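Local coordinates for protein hypothetical sensory transduction histidine kinase (Methanosarcina mazei, PDB 3LI8) that forms the Cache sensor region of a membrane-bound histidine kinase, which probably transfers phosphate from ATP to a protein histidine in response to signals outside the cell, at residues 46-51 and 157-162; 108-113 and 146-151; 137-142 and 151-156; 192-197 and 213-218. All coordinates share one frame; numbering follows the deposited sequence.

Contact 1. Residues 46-51 and 157-162; sequences TMAEYG and IFKNGE. With EDO (1,2-ethanediol), chain D.
Lys159 reaches from the end of strand 148-159 across the last turn of helix 13-48. From CB the chain leaves the strand, and CG is the atom that touches, lying 3.4 Å from the carbonyl O of Ala48. A bend at chi3 (90°) then carries CD and CE past the helix end, both running beside a water held at 2.6 Å by the carbonyl O of Met47. At the tip, NZ is hydrogen-bonded to the carbonyl O of Ala83 and only weakly to this water, 3.2 Å away; a second water, which donates to Tyr50 O, meets NZ weakly at 3.5 Å. A weak water link leads from the ammonium group to Met47 O at the C-terminal end of the helix, where its charge would probably suit the helix dipole. Ala48 packs on the strand, its CB 3.3 Å from Phe158 O. Ile157 offers two branches: CG2 meets Ala48 CA at 3.7 Å, while CD1 meets CB of the selenomethionine Met47 at 4.0 Å. Ile157 and Met47 both also touch Tyr79 of strand 74-79. From Lys159 itself a type I' turn to Glu162 reverses the chain. On the helix side, Glu49 holds an ethanediol, probably from the crystallisation liquor, with both carboxylate oxygens. A long N-terminal helix laid against an antiparallel sheet, here at a hairpin tip, is typical of double Cache sensor domains.

Contact 2. Residues 108-113 and 146-151; sequences NKINGP and EGIFMV
Ile110 overlaps Glu146, just before strand 148-159, and Ile148 and Met150 at its start. Its CG2 branch fits between Glu146 and Ile148, with Glu146 OE1 3.4 Å away and Ile148 CG1 at 4.0 Å. The other branch bends at chi2 (-69°) and brings CD1 to 3.7 Å from CE of Met150, a selenomethionine whose chain crosses Ile110 at about a right angle. Met150 gets there by a further bend at chi3, which turns its methyl toward the isoleucine. Glu146 is extended beyond CG and also crosses Ile110 at about a right angle; its CB lies 3.8 Å from Ile110 CG2, and the carboxylate continues toward Asn111. Two connections of the antiparallel Cache sheet meet here: the loop between strands 105-108 and 115-118, folded by a type I turn from Lys109 to Gly112, and the tight hairpin bend at Glu146 and Gly147 between strands 143-145 and 148-159. A water links the two backbones, donating to Ile110 O over 3.0 Å and to Glu146 O over 2.6 Å. Tyr145 packs on Ile110 and Tyr143 on Met150, and a sulfate, probably from the crystallisation liquor, lies about 5 Å from the Met150 side chain.

Contact 3. Residues 137-142 and 151-156; sequences DTLTEP and VSYDSP
Leu139 lies over one face of the Tyr153 ring, its CD1 3.7 Å from the ring centroid and 8° off the normal, a CH-pi contact. The second methyl, CD2, lies toward the hydroxyl end, 4.0 Å from CE1 of Tyr153, and the two side chains run side by side in the same direction. CD1 also touches Val151. The other flat group is the Asp137 carboxylate: OD1 accepts a 2.6 Å bond from Ser155 OG, which approaches 36° out of its plane, while OD2 forms a salt bridge with Arg41 of helix 13-48. Strand 138-139 pairs here with strand 148-159 in an antiparallel ladder. Thr138 and Asp154 are a hydrogen-bonded pair, Thr138 N to Asp154 O 2.8 Å, Asp154 N to Thr138 O 2.9 Å; Leu139 and Tyr153 are the non-hydrogen-bonded pair beside it. The ladder continues through Thr140 N to Ser152 O, 2.9 Å, and there a side chain takes over. With chi1 at 67°, Thr140 OG1 turns back over its own backbone, accepting from Ser152 N at 3.1 Å and donating to Glu141 O at 2.9 Å. A valine here would probably leave Ser152 N without this acceptor and the Glu141 carbonyl without its donor. Beyond this point Pro142 closes on Val151 CG1, and Ser152 OG turns to Tyr143 and Asp170.

Contact 4. Residues 192-197 and 213-218; sequences FMVSNT and KSLSDF
An ST turn at Ser214 opens the short 3-10 segment 215-217, and the same serine ties that segment to the loop just after strand 190-194. Ser214 OG lies anti to its own nitrogen (chi1 172°), a position from which it donates to Thr197 O over 2.8 Å, in the carbonyl plane and on a lone pair. It also accepts two bonds, from Ser216 N and from Ser216 OG, each 3.1 Å long. Three bonds therefore grip one buried hydroxyl and fix its rotation. A return bond runs from Ser214 N to Asp217 OD2, 2.8 Å and nearly straight, though it arrives from above the carboxylate plane. With an alanine at Ser214, the Thr197 carbonyl would probably lose this donor and the Ser216 amide its acceptor, leaving the turn less firmly joined to that loop. Next along the segment, Leu215 supplies the apolar half of the contact. Its CD1 meets Val194 CG1 at 4.0 Å, the two side chains crossing at about a right angle, and its CD2 comes within 4.4 Å of Phe192 CE1. Val194 CG1 in turn lies in plane at the edge of the Phe192 ring. Leu215 lies between strand 190-194 and helix 221-231, where it touches Ile223, Ala227 and Ile230, while Phe192 and Val194 rest against the neighbouring strand 261-268.

How the contacts relate
Contacts 1, 2 and 3 are strung along one long strand, 148-159: contact 2 at its beginning, contact 3 in the middle and contact 1 at its far end, with centres of contacts 1 and 2 about 28 Å apart. Contacts 2 and 3 share Val151, and their segments alternate along the chain; both are nested inside the loop closed by contact 1. Contact 4 follows later, at the edge strand of the separate four-stranded sheet and the loop before helix 221-231, about 37 Å from contact 1 between centres. It nevertheless touches contact 3, where Glu141 OE1 probably hydrogen-bonds Ser195 OG and Thr197 OG1, so loops next to the two sheets of the Cache region are in direct contact there.

Contact 1. Residues 46-51 and 157-162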
loop_
_atom_site.group_PDB
_atom_site.type_symbol
_atom_site.label_atom_id
_atom_site.label_comp_id
_atom_site.label_asym_id
_atom_site.label_seq_id
_atom_site.Cartn_x
_atom_site.Cartn_y
_atom_site.Cartn_z
ATOM N N THR A 46 12.435 12.270 11.945
ATOM C CA THR A 46 12.468 13.690 12.300
ATOM C C THR A 46 11.713 13.842 13.598
ATOM O O THR A 46 12.200 14.482 14.544
ATOM C CB THR A 46 11.807 14.510 11.265
ATOM O OG1 THR A 46 12.567 14.329 10.019
ATOM C CG2 THR A 46 11.731 16.009 11.619
HETATM N N MSE A 47 10.507 13.298 13.630
HETATM C CA MSE A 47 9.764 13.350 14.923
HETATM C C MSE A 47 10.465 12.685 16.080
HETATM O O MSE A 47 10.280 13.126 17.228
HETATM C CB MSE A 47 8.372 12.737 14.773
HETATM C CG MSE A 47 7.436 13.539 13.951
HETATM SE SE MSE A 47 7.043 15.323 14.757
HETATM C CE MSE A 47 7.936 16.017 13.657
ATOM N N ALA A 48 11.249 11.646 15.849
ATOM C CA ALA A 48 12.011 10.992 16.908
ATOM C C ALA A 48 12.969 11.987 17.590
ATOM O O ALA A 48 13.272 11.817 18.791
ATOM C CB ALA A 48 12.800 9.806 16.389
ATOM N N GLU A 49 13.381 13.021 16.885
ATOM C CA GLU A 49 14.301 14.006 17.401
ATOM C C GLU A 49 13.629 15.307 17.792
ATOM O O GLU A 49 14.308 16.262 18.139
ATOM C CB GLU A 49 15.402 14.316 16.357
ATOM C CG GLU A 49 16.269 13.091 16.041
ATOM C CD GLU A 49 17.210 12.707 17.154
ATOM O OE1 GLU A 49 17.499 13.515 18.104
ATOM O OE2 GLU A 49 17.685 11.560 17.099
ATOM N N TYR A 50 12.298 15.389 17.752
ATOM C CA TYR A 50 11.633 16.657 17.906
ATOM C C TYR A 50 11.322 16.999 19.362
ATOM O O TYR A 50 10.169 16.834 19.802
ATOM C CB TYR A 50 10.259 16.525 17.240
ATOM C CG TYR A 50 9.532 17.770 16.951
ATOM C CD1 TYR A 50 10.091 18.795 16.191
ATOM C CD2 TYR A 50 8.209 17.927 17.362
ATOM C CE1 TYR A 50 9.386 19.942 15.888
ATOM C CE2 TYR A 50 7.490 19.034 17.000
ATOM C CZ TYR A 50 8.067 20.031 16.286
ATOM O OH TYR A 50 7.350 21.142 15.909
ATOM N N GLY A 51 12.308 17.519 20.088
ATOM C CA GLY A 51 12.092 17.887 21.511
ATOM C C GLY A 51 11.304 19.173 21.623
ATOM O O GLY A 51 10.887 19.530 22.719
ATOM N N ILE A 157 8.197 5.566 15.404
ATOM C CA ILE A 157 8.992 6.679 15.980
ATOM C C ILE A 157 9.638 6.114 17.252
ATOM O O ILE A 157 8.952 5.696 18.241
ATOM C CB ILE A 157 8.104 7.827 16.385
ATOM C CG1 ILE A 157 7.369 8.348 15.139
ATOM C CG2 ILE A 157 8.919 8.966 17.012
ATOM C CD1 ILE A 157 6.256 9.451 15.458
ATOM N N PHE A 158 10.961 6.032 17.227
ATOM C CA PHE A 158 11.653 5.450 18.410
ATOM C C PHE A 158 12.377 6.574 19.102
ATOM O O PHE A 158 13.213 7.248 18.475
ATOM C CB PHE A 158 12.677 4.425 17.979
ATOM C CG PHE A 158 12.099 3.106 17.684
ATOM C CD1 PHE A 158 11.653 2.308 18.720
ATOM C CD2 PHE A 158 11.992 2.660 16.399
ATOM C CE1 PHE A 158 11.075 1.011 18.456
ATOM C CE2 PHE A 158 11.428 1.360 16.147
ATOM C CZ PHE A 158 10.977 0.584 17.154
ATOM N N LYS A 159 12.047 6.794 20.393
ATOM C CA LYS A 159 12.666 7.873 21.167
ATOM C C LYS A 159 13.190 7.211 22.401
ATOM O O LYS A 159 12.480 6.410 23.032
ATOM C CB LYS A 159 11.664 8.946 21.562
ATOM C CG LYS A 159 11.128 9.806 20.473
ATOM C CD LYS A 159 9.782 10.489 20.880
ATOM C CE LYS A 159 10.013 11.815 21.536
ATOM N NZ LYS A 159 8.711 12.499 21.904
ATOM N N ASN A 160 14.415 7.527 22.743
ATOM C CA ASN A 160 15.048 6.941 23.920
ATOM C C ASN A 160 15.205 5.440 23.693
ATOM O O ASN A 160 15.288 4.681 24.611
ATOM C CB ASN A 160 14.237 7.323 25.209
ATOM C CG ASN A 160 13.703 8.743 25.119
ATOM O OD1 ASN A 160 14.470 9.717 24.892
ATOM N ND2 ASN A 160 12.386 8.871 25.175
ATOM N N GLY A 161 15.221 5.015 22.419
ATOM C CA GLY A 161 15.301 3.607 22.130
ATOM C C GLY A 161 13.973 2.902 22.174
ATOM O O GLY A 161 13.915 1.691 21.921
ATOM N N GLU A 162 12.909 3.655 22.510
ATOM C CA GLU A 162 11.595 3.044 22.668
ATOM C C GLU A 162 10.533 3.496 21.701
ATOM O O GLU A 162 10.496 4.656 21.321
ATOM C CB GLU A 162 11.094 3.377 24.048
ATOM C CG GLU A 162 11.939 2.676 25.134
ATOM C CD GLU A 162 11.464 3.077 26.530
ATOM O OE1 GLU A 162 10.520 3.884 26.644
ATOM O OE2 GLU A 162 12.037 2.615 27.509
HETATM C C1 EDO D . 19.393 11.723 20.535
HETATM O O1 EDO D . 19.474 12.869 19.667
HETATM C C2 EDO D . 18.202 10.856 20.170
HETATM O O2 EDO D . 18.582 10.191 18.966
HETATM O O HOH W 1 8.240 12.973 18.755
HETATM O O HOH W 2 8.008 15.532 20.363
#

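Contact 2. Residues 108-113 and 146-151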
loop_
_atom_site.group_PDB
_atom_site.type_symbol
_atom_site.label_atom_id
_atom_site.label_comp_id
_atom_site.label_asym_id
_atom_site.label_seq_id
_atom_site.Cartn_x
_atom_site.Cartn_y
_atom_site.Cartn_z
ATOM N N ASN A 108 -5.871 15.040 6.386
ATOM C CA ASN A 108 -6.274 14.322 5.233
ATOM C C ASN A 108 -7.182 15.139 4.286
ATOM O O ASN A 108 -7.780 16.154 4.675
ATOM C CB ASN A 108 -7.001 13.041 5.655
ATOM C CG ASN A 108 -8.332 13.363 6.270
ATOM O OD1 ASN A 108 -8.455 13.704 7.465
ATOM N ND2 ASN A 108 -9.321 13.360 5.461
ATOM N N LYS A 109 -7.344 14.616 3.058
ATOM C CA LYS A 109 -8.368 15.145 2.146
ATOM C C LYS A 109 -9.326 14.055 1.622
ATOM O O LYS A 109 -9.808 14.130 0.478
ATOM C CB LYS A 109 -7.723 15.921 0.988
ATOM C CG LYS A 109 -6.754 15.059 0.278
ATOM C CD LYS A 109 -6.020 15.866 -0.845
ATOM C CE LYS A 109 -5.170 16.965 -0.281
ATOM N NZ LYS A 109 -4.223 17.491 -1.380
ATOM N N ILE A 110 -9.631 13.108 2.482
ATOM C CA ILE A 110 -10.469 11.935 2.143
ATOM C C ILE A 110 -11.814 12.445 1.667
ATOM O O ILE A 110 -12.388 11.881 0.690
ATOM C CB ILE A 110 -10.701 11.093 3.412
ATOM C CG1 ILE A 110 -9.429 10.398 3.892
ATOM C CG2 ILE A 110 -11.721 10.006 3.135
ATOM C CD1 ILE A 110 -9.001 9.324 2.952
ATOM N N ASN A 111 -12.274 13.556 2.237
ATOM C CA ASN A 111 -13.643 14.016 1.895
ATOM C C ASN A 111 -13.632 15.240 0.998
ATOM O O ASN A 111 -14.684 15.869 0.750
ATOM C CB ASN A 111 -14.461 14.193 3.171
ATOM C CG ASN A 111 -14.701 12.845 3.854
ATOM O OD1 ASN A 111 -14.103 12.546 4.892
ATOM N ND2 ASN A 111 -15.399 11.951 3.153
ATOM N N GLY A 112 -12.449 15.609 0.525
ATOM C CA GLY A 112 -12.322 16.751 -0.351
ATOM C C GLY A 112 -11.372 17.793 0.195
ATOM O O GLY A 112 -10.210 17.854 -0.239
ATOM N N PRO A 113 -11.833 18.621 1.150
ATOM C CA PRO A 113 -10.993 19.671 1.696
ATOM C C PRO A 113 -9.972 19.103 2.712
ATOM O O PRO A 113 -10.144 17.979 3.237
ATOM C CB PRO A 113 -12.000 20.630 2.365
ATOM C CG PRO A 113 -13.139 19.726 2.791
ATOM C CD PRO A 113 -13.224 18.712 1.632
ATOM N N GLU A 146 -13.752 5.053 3.916
ATOM C CA GLU A 146 -14.651 6.138 3.441
ATOM C C GLU A 146 -14.668 6.279 1.947
ATOM O O GLU A 146 -14.627 7.382 1.384
ATOM C CB GLU A 146 -14.353 7.491 4.144
ATOM C CG GLU A 146 -14.499 7.354 5.632
ATOM C CD GLU A 146 -14.191 8.639 6.409
ATOM O OE1 GLU A 146 -13.765 9.635 5.812
ATOM O OE2 GLU A 146 -14.399 8.630 7.617
ATOM N N GLY A 147 -14.740 5.141 1.263
ATOM C CA GLY A 147 -14.930 5.188 -0.153
ATOM C C GLY A 147 -13.626 5.187 -0.924
ATOM O O GLY A 147 -13.661 5.143 -2.140
ATOM N N ILE A 148 -12.491 5.304 -0.220
ATOM C CA ILE A 148 -11.209 5.480 -0.948
ATOM C C ILE A 148 -10.395 4.188 -0.833
ATOM O O ILE A 148 -10.106 3.770 0.297
ATOM C CB ILE A 148 -10.340 6.586 -0.307
ATOM C CG1 ILE A 148 -11.102 7.948 -0.231
ATOM C CG2 ILE A 148 -8.988 6.735 -1.083
ATOM C CD1 ILE A 148 -11.641 8.418 -1.558
ATOM N N PHE A 149 -10.012 3.631 -1.975
ATOM C CA PHE A 149 -9.166 2.391 -2.002
ATOM C C PHE A 149 -7.733 2.866 -1.818
ATOM O O PHE A 149 -7.292 3.758 -2.538
ATOM C CB PHE A 149 -9.295 1.757 -3.367
ATOM C CG PHE A 149 -8.661 0.384 -3.454
ATOM C CD1 PHE A 149 -8.831 -0.546 -2.462
ATOM C CD2 PHE A 149 -7.917 0.074 -4.613
ATOM C CE1 PHE A 149 -8.247 -1.842 -2.643
ATOM C CE2 PHE A 149 -7.340 -1.167 -4.778
ATOM C CZ PHE A 149 -7.491 -2.100 -3.771
HETATM N N MSE A 150 -7.036 2.286 -0.837
HETATM C CA MSE A 150 -5.713 2.817 -0.489
HETATM C C MSE A 150 -4.867 1.793 0.233
HETATM O O MSE A 150 -5.331 0.688 0.588
HETATM C CB MSE A 150 -5.875 4.036 0.420
HETATM C CG MSE A 150 -6.545 3.616 1.662
HETATM SE SE MSE A 150 -6.697 5.119 3.100
HETATM C CE MSE A 150 -7.309 6.208 2.078
ATOM N N VAL A 151 -3.564 2.117 0.367
ATOM C CA VAL A 151 -2.716 1.350 1.327
ATOM C C VAL A 151 -2.114 2.439 2.242
ATOM O O VAL A 151 -2.124 3.648 1.865
ATOM C CB VAL A 151 -1.537 0.619 0.661
ATOM C CG1 VAL A 151 -2.017 -0.657 -0.069
ATOM C CG2 VAL A 151 -0.784 1.576 -0.298
HETATM O O HOH W 3 -14.500 9.731 0.258
#

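Contact 3. Residues 137-142 and 151-156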
loop_
_atom_site.group_PDB
_atom_site.type_symbol
_atom_site.label_atom_id
_atom_site.label_comp_id
_atom_site.label_asym_id
_atom_site.label_seq_id
_atom_site.Cartn_x
_atom_site.Cartn_y
_atom_site.Cartn_z
ATOM N N ASP A 137 9.176 -0.693 9.583
ATOM C CA ASP A 137 8.345 0.074 8.620
ATOM C C ASP A 137 7.377 -0.925 8.047
ATOM O O ASP A 137 7.776 -2.069 7.743
ATOM C CB ASP A 137 9.230 0.706 7.528
ATOM C CG ASP A 137 10.285 1.612 8.132
ATOM O OD1 ASP A 137 9.890 2.558 8.852
ATOM O OD2 ASP A 137 11.533 1.357 7.978
ATOM N N THR A 138 6.102 -0.523 7.944
ATOM C CA THR A 138 5.007 -1.412 7.527
ATOM C C THR A 138 4.279 -0.848 6.300
ATOM O O THR A 138 4.223 0.364 6.125
ATOM C CB THR A 138 4.051 -1.517 8.717
ATOM O OG1 THR A 138 4.758 -2.109 9.806
ATOM C CG2 THR A 138 2.819 -2.401 8.404
ATOM N N LEU A 139 3.746 -1.734 5.450
ATOM C CA LEU A 139 2.885 -1.355 4.318
ATOM C C LEU A 139 1.670 -2.270 4.505
ATOM O O LEU A 139 1.782 -3.511 4.498
ATOM C CB LEU A 139 3.581 -1.659 2.989
ATOM C CG LEU A 139 2.690 -1.507 1.773
ATOM C CD1 LEU A 139 1.890 -0.171 1.828
ATOM C CD2 LEU A 139 3.459 -1.549 0.412
ATOM N N THR A 140 0.494 -1.698 4.756
ATOM C CA THR A 140 -0.698 -2.569 4.916
ATOM C C THR A 140 -1.110 -3.174 3.584
ATOM O O THR A 140 -0.750 -2.707 2.506
ATOM C CB THR A 140 -1.931 -1.753 5.426
ATOM O OG1 THR A 140 -2.334 -0.835 4.421
ATOM C CG2 THR A 140 -1.527 -0.957 6.661
ATOM N N GLU A 141 -1.893 -4.241 3.681
ATOM C CA GLU A 141 -2.664 -4.703 2.559
ATOM C C GLU A 141 -3.671 -3.580 2.187
ATOM O O GLU A 141 -3.983 -2.746 3.018
ATOM C CB GLU A 141 -3.360 -5.998 2.959
ATOM C CG GLU A 141 -2.347 -7.143 3.013
ATOM C CD GLU A 141 -1.806 -7.464 1.621
ATOM O OE1 GLU A 141 -2.520 -8.144 0.858
ATOM O OE2 GLU A 141 -0.686 -7.010 1.265
ATOM N N PRO A 142 -4.100 -3.523 0.926
ATOM C CA PRO A 142 -5.006 -2.476 0.477
ATOM C C PRO A 142 -6.390 -2.600 1.140
ATOM O O PRO A 142 -6.845 -3.702 1.567
ATOM C CB PRO A 142 -5.065 -2.679 -1.026
ATOM C CG PRO A 142 -4.931 -4.183 -1.176
ATOM C CD PRO A 142 -3.831 -4.510 -0.144
ATOM N N VAL A 151 -3.564 2.117 0.367
ATOM C CA VAL A 151 -2.716 1.350 1.327
ATOM C C VAL A 151 -2.114 2.439 2.242
ATOM O O VAL A 151 -2.124 3.648 1.865
ATOM C CB VAL A 151 -1.537 0.619 0.661
ATOM C CG1 VAL A 151 -2.017 -0.657 -0.069
ATOM C CG2 VAL A 151 -0.784 1.576 -0.298
ATOM N N SER A 152 -1.555 2.010 3.360
ATOM C CA SER A 152 -0.947 2.916 4.385
ATOM C C SER A 152 0.482 2.439 4.619
ATOM O O SER A 152 0.702 1.235 4.810
ATOM C CB SER A 152 -1.734 2.821 5.716
ATOM O OG SER A 152 -3.118 3.187 5.505
ATOM N N TYR A 153 1.395 3.391 4.582
ATOM C CA TYR A 153 2.821 3.171 4.893
ATOM C C TYR A 153 2.986 3.750 6.280
ATOM O O TYR A 153 2.610 4.899 6.507
ATOM C CB TYR A 153 3.671 4.005 3.973
ATOM C CG TYR A 153 3.712 3.484 2.524
ATOM C CD1 TYR A 153 4.759 2.647 2.077
ATOM C CD2 TYR A 153 2.694 3.811 1.614
ATOM C CE1 TYR A 153 4.762 2.183 0.760
ATOM C CE2 TYR A 153 2.684 3.292 0.302
ATOM C CZ TYR A 153 3.728 2.494 -0.084
ATOM O OH TYR A 153 3.722 2.078 -1.385
ATOM N N ASP A 154 3.547 2.999 7.226
ATOM C CA ASP A 154 3.660 3.544 8.608
ATOM C C ASP A 154 5.023 3.173 9.152
ATOM O O ASP A 154 5.421 2.014 9.040
ATOM C CB ASP A 154 2.572 2.938 9.525
ATOM C CG ASP A 154 1.195 3.240 9.009
ATOM O OD1 ASP A 154 0.742 4.379 9.243
ATOM O OD2 ASP A 154 0.635 2.411 8.246
ATOM N N SER A 155 5.680 4.148 9.749
ATOM C CA SER A 155 7.028 3.923 10.354
ATOM C C SER A 155 7.006 4.227 11.826
ATOM O O SER A 155 6.385 5.196 12.260
ATOM C CB SER A 155 8.027 4.921 9.694
ATOM O OG SER A 155 8.211 4.505 8.335
ATOM N N PRO A 156 7.657 3.370 12.645
ATOM C CA PRO A 156 7.702 3.585 14.071
ATOM C C PRO A 156 8.616 4.777 14.418
ATOM O O PRO A 156 9.685 4.947 13.798
ATOM C CB PRO A 156 8.260 2.223 14.611
ATOM C CG PRO A 156 9.116 1.696 13.506
ATOM C CD PRO A 156 8.344 2.140 12.226
#

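Contact 4. Residues 192-197 and 213-218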
loop_
_atom_site.group_PDB
_atom_site.type_symbol
_atom_site.label_atom_id
_atom_site.label_comp_id
_atom_site.label_asym_id
_atom_site.label_seq_id
_atom_site.Cartn_x
_atom_site.Cartn_y
_atom_site.Cartn_z
ATOM N N PHE A 192 -2.356 -6.929 -14.505
ATOM C CA PHE A 192 -2.986 -6.366 -13.296
ATOM C C PHE A 192 -2.011 -6.495 -12.131
ATOM O O PHE A 192 -1.033 -7.258 -12.213
ATOM C CB PHE A 192 -4.318 -7.045 -12.947
ATOM C CG PHE A 192 -4.222 -8.532 -12.754
ATOM C CD1 PHE A 192 -3.831 -9.069 -11.546
ATOM C CD2 PHE A 192 -4.595 -9.391 -13.782
ATOM C CE1 PHE A 192 -3.742 -10.473 -11.377
ATOM C CE2 PHE A 192 -4.540 -10.758 -13.621
ATOM C CZ PHE A 192 -4.119 -11.295 -12.434
HETATM N N MSE A 193 -2.231 -5.684 -11.099
HETATM C CA MSE A 193 -1.401 -5.788 -9.928
HETATM C C MSE A 193 -2.169 -6.411 -8.782
HETATM O O MSE A 193 -3.410 -6.237 -8.644
HETATM C CB MSE A 193 -0.913 -4.391 -9.533
HETATM C CG MSE A 193 0.113 -3.849 -10.504
HETATM SE SE MSE A 193 1.862 -4.033 -9.490
HETATM C CE MSE A 193 1.217 -2.548 -8.573
ATOM N N VAL A 194 -1.467 -7.140 -7.930
ATOM C CA VAL A 194 -2.033 -7.664 -6.724
ATOM C C VAL A 194 -1.199 -7.285 -5.506
ATOM O O VAL A 194 0.010 -6.968 -5.645
ATOM C CB VAL A 194 -2.291 -9.202 -6.718
ATOM C CG1 VAL A 194 -3.195 -9.569 -7.936
ATOM C CG2 VAL A 194 -0.955 -9.987 -6.810
ATOM N N SER A 195 -1.852 -7.282 -4.367
ATOM C CA SER A 195 -1.164 -7.120 -3.084
ATOM C C SER A 195 -0.445 -8.437 -2.658
ATOM O O SER A 195 -0.452 -9.469 -3.370
ATOM C CB SER A 195 -2.121 -6.666 -1.962
ATOM O OG SER A 195 -2.999 -7.731 -1.621
ATOM N N ASN A 196 0.239 -8.348 -1.544
ATOM C CA ASN A 196 0.982 -9.504 -1.001
ATOM C C ASN A 196 0.097 -10.733 -0.739
ATOM O O ASN A 196 0.499 -11.868 -1.024
ATOM C CB ASN A 196 1.717 -9.130 0.291
ATOM C CG ASN A 196 2.607 -10.293 0.775
ATOM O OD1 ASN A 196 3.556 -10.716 0.066
ATOM N ND2 ASN A 196 2.324 -10.782 1.906
ATOM N N THR A 197 -1.102 -10.510 -0.237
ATOM C CA THR A 197 -2.055 -11.620 -0.026
ATOM C C THR A 197 -2.899 -11.892 -1.289
ATOM O O THR A 197 -3.894 -12.652 -1.214
ATOM C CB THR A 197 -2.959 -11.418 1.227
ATOM O OG1 THR A 197 -3.869 -10.320 1.008
ATOM C CG2 THR A 197 -2.134 -11.267 2.542
ATOM N N LYS A 213 -11.494 -9.289 -4.236
ATOM C CA LYS A 213 -11.262 -10.714 -4.514
ATOM C C LYS A 213 -9.752 -10.925 -4.450
ATOM O O LYS A 213 -9.014 -10.000 -4.755
ATOM C CB LYS A 213 -11.744 -11.063 -5.932
ATOM C CG LYS A 213 -11.477 -12.549 -6.310
ATOM C CD LYS A 213 -12.582 -13.208 -7.156
ATOM C CE LYS A 213 -12.361 -14.769 -7.244
ATOM N NZ LYS A 213 -13.633 -15.653 -7.416
ATOM N N SER A 214 -9.315 -12.105 -4.043
ATOM C CA SER A 214 -7.914 -12.461 -4.068
ATOM C C SER A 214 -7.657 -13.609 -5.057
ATOM O O SER A 214 -8.570 -14.401 -5.380
ATOM C CB SER A 214 -7.461 -12.896 -2.677
ATOM O OG SER A 214 -6.129 -13.413 -2.761
ATOM N N LEU A 215 -6.433 -13.690 -5.572
ATOM C CA LEU A 215 -6.037 -14.859 -6.359
ATOM C C LEU A 215 -6.305 -16.147 -5.572
ATOM O O LEU A 215 -6.618 -17.182 -6.152
ATOM C CB LEU A 215 -4.547 -14.762 -6.720
ATOM C CG LEU A 215 -4.241 -13.684 -7.764
ATOM C CD1 LEU A 215 -2.732 -13.565 -8.027
ATOM C CD2 LEU A 215 -4.907 -13.994 -9.052
ATOM N N SER A 216 -6.142 -16.100 -4.258
ATOM C CA SER A 216 -6.336 -17.299 -3.452
ATOM C C SER A 216 -7.824 -17.716 -3.487
ATOM O O SER A 216 -8.168 -18.824 -3.099
ATOM C CB SER A 216 -5.815 -17.099 -2.024
ATOM O OG SER A 216 -6.629 -16.154 -1.335
ATOM N N ASP A 217 -8.702 -16.848 -3.987
ATOM C CA ASP A 217 -10.128 -17.191 -4.080
ATOM C C ASP A 217 -10.517 -18.088 -5.271
ATOM O O ASP A 217 -11.606 -18.670 -5.285
ATOM C CB ASP A 217 -10.972 -15.939 -4.175
ATOM C CG ASP A 217 -10.987 -15.183 -2.894
ATOM O OD1 ASP A 217 -10.840 -15.859 -1.862
ATOM O OD2 ASP A 217 -11.141 -13.935 -2.915
ATOM N N PHE A 218 -9.665 -18.129 -6.285
ATOM C CA PHE A 218 -9.916 -18.887 -7.490
ATOM C C PHE A 218 -9.764 -20.383 -7.218
ATOM O O PHE A 218 -8.759 -20.813 -6.666
ATOM C CB PHE A 218 -8.953 -18.452 -8.595
ATOM C CG PHE A 218 -9.272 -17.110 -9.150
ATOM C CD1 PHE A 218 -9.745 -16.963 -10.436
ATOM C CD2 PHE A 218 -9.139 -15.968 -8.340
ATOM C CE1 PHE A 218 -10.068 -15.712 -10.932
ATOM C CE2 PHE A 218 -9.449 -14.715 -8.845
ATOM C CZ PHE A 218 -9.913 -14.575 -10.111
#